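PDB 2IHR: peptide chain release factor RF2 from Thermus thermophilus, which recognises the stop codons UGA and UAA on the ribosome and directs release of the finished polypeptide, ending translation. Local coordinates for residues N271-L274 / A275-L279. Sequence-based numbering, arbitrary orientation.
Sequences NKEL and ALKIL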
loop_
_atom_site.group_PDB
_atom_site.type_symbol
_atom_site.label_atom_id
_atom_site.label_comp_id
_atom_site.label_asym_id
_atom_site.label_seq_id
_atom_site.Cartn_x
_atom_site.Cartn_y
_atom_site.Cartn_z
ATOM N N ASN A 271 -2.188 23.885 1.922
ATOM C CA ASN A 271 -3.071 22.945 2.561
ATOM C C ASN A 271 -4.365 22.712 1.768
ATOM O O ASN A 271 -4.875 21.591 1.741
ATOM C CB ASN A 271 -3.404 23.415 3.979
ATOM C CG ASN A 271 -2.175 23.541 4.839
ATOM O OD1 ASN A 271 -1.071 23.253 4.389
ATOM N ND2 ASN A 271 -2.351 23.977 6.077
ATOM N N LYS A 272 -4.916 23.749 1.136
ATOM C CA LYS A 272 -6.149 23.547 0.372
ATOM C C LYS A 272 -5.830 22.604 -0.760
ATOM O O LYS A 272 -6.628 21.740 -1.138
ATOM C CB LYS A 272 -6.681 24.852 -0.237
ATOM C CG LYS A 272 -7.578 25.664 0.665
ATOM C CD LYS A 272 -8.304 26.762 -0.122
ATOM C CE LYS A 272 -8.801 27.887 0.793
ATOM N NZ LYS A 272 -9.676 28.772 0.020
ATOM N N GLU A 273 -4.638 22.792 -1.298
ATOM C CA GLU A 273 -4.194 21.997 -2.418
ATOM C C GLU A 273 -4.153 20.515 -2.040
ATOM O O GLU A 273 -4.693 19.671 -2.759
ATOM C CB GLU A 273 -2.815 22.491 -2.882
ATOM C CG GLU A 273 -2.182 21.610 -3.937
ATOM C CD GLU A 273 -0.738 21.966 -4.205
ATOM O OE1 GLU A 273 -0.038 22.426 -3.257
ATOM O OE2 GLU A 273 -0.303 21.764 -5.363
ATOM N N LEU A 274 -3.525 20.211 -0.905
ATOM C CA LEU A 274 -3.404 18.834 -0.436
ATOM C C LEU A 274 -4.789 18.258 -0.143
ATOM O O LEU A 274 -5.145 17.202 -0.667
ATOM C CB LEU A 274 -2.533 18.794 0.827
ATOM C CG LEU A 274 -2.020 17.455 1.360
ATOM C CD1 LEU A 274 -0.978 16.850 0.421
ATOM C CD2 LEU A 274 -1.418 17.682 2.717
ATOM N N ALA A 275 -5.558 18.968 0.684
ATOM C CA ALA A 275 -6.913 18.553 1.085
ATOM C C ALA A 275 -7.727 18.118 -0.095
ATOM O O ALA A 275 -8.554 17.190 0.001
ATOM C CB ALA A 275 -7.648 19.697 1.783
ATOM N N LEU A 276 -7.489 18.811 -1.207
ATOM C CA LEU A 276 -8.194 18.566 -2.464
ATOM C C LEU A 276 -7.597 17.417 -3.252
ATOM O O LEU A 276 -8.304 16.736 -4.002
ATOM C CB LEU A 276 -8.177 19.843 -3.322
ATOM C CG LEU A 276 -8.997 21.079 -2.917
ATOM C CD1 LEU A 276 -8.554 22.225 -3.795
ATOM C CD2 LEU A 276 -10.510 20.835 -3.080
ATOM N N LYS A 277 -6.287 17.224 -3.089
ATOM C CA LYS A 277 -5.559 16.160 -3.765
ATOM C C LYS A 277 -6.002 14.839 -3.127
ATOM O O LYS A 277 -6.233 13.847 -3.832
ATOM C CB LYS A 277 -4.048 16.381 -3.627
ATOM C CG LYS A 277 -3.326 16.228 -4.964
ATOM C CD LYS A 277 -1.819 16.355 -4.835
ATOM C CE LYS A 277 -1.432 17.750 -4.426
ATOM N NZ LYS A 277 -0.049 18.047 -4.867
ATOM N N ILE A 278 -6.129 14.838 -1.795
ATOM C CA ILE A 278 -6.619 13.660 -1.074
ATOM C C ILE A 278 -8.085 13.443 -1.447
ATOM O O ILE A 278 -8.446 12.380 -1.953
ATOM C CB ILE A 278 -6.542 13.785 0.503
ATOM C CG1 ILE A 278 -5.154 13.386 1.037
ATOM C CG2 ILE A 278 -7.506 12.775 1.143
ATOM C CD1 ILE A 278 -4.059 14.354 0.819
ATOM N N LEU A 279 -8.917 14.455 -1.212
ATOM C CA LEU A 279 -10.344 14.371 -1.517
ATOM C C LEU A 279 -10.628 13.776 -2.885
ATOM O O LEU A 279 -11.490 12.891 -3.050
ATOM C CB LEU A 279 -10.993 15.752 -1.445
ATOM C CG LEU A 279 -12.532 15.790 -1.383
ATOM C CD1 LEU A 279 -13.079 16.560 -2.579
ATOM C CD2 LEU A 279 -13.120 14.372 -1.328
#
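Asn271 and Ala275 are joined by one of the i to i+4 backbone bonds of the alpha-helix 268-294, which packs on the three-stranded antiparallel sheet 227-232, 248-253 and 258-262 and shows how an amphipathic helix sorts its side chains between neighbours. Ala275 N donates to Asn271 O at 2.9 Å and nearly straight (168°), while the side-chain ND2 of Asn271 bonds to Ser247 O and Thr265 O, tying this turn to the chain beside the sheet. One residue on, Lys272 O accepts the more bent bond from Leu276 N at 3.1 Å. The flank of Leu276 also lies against that carbonyl oxygen, with CG and CD1 both close to it, and its side chain goes on to touch Val251 and Leu222. With an alanine here, a gap would probably open beside Val251 and Leu222, and the Lys272 carbonyl would probably lose the cover of CG and CD1. On the exposed side Glu273 and Lys277 run side by side: the carboxylate is carried on an extended chain, whereas the lysine bends at chi3 (-66°) and brings NZ to 3.8 Å from Glu273 OE2, a long salt bridge that probably adds only a modest attraction to the backbone bond between Lys277 N and Glu273 O. The side chain of Leu274 touches Cys262 of the small sheet and also Val154 on strand 150-158 of the large mixed sheet, which Ile278 touches as well. With chi1 at -168°, its CG lies beside the carbonyl carbon, on the side where the next turn brings Ile278, and the two aliphatic chains cross at a slant, Leu274 CG resting 3.8 Å from Ile278 CD1.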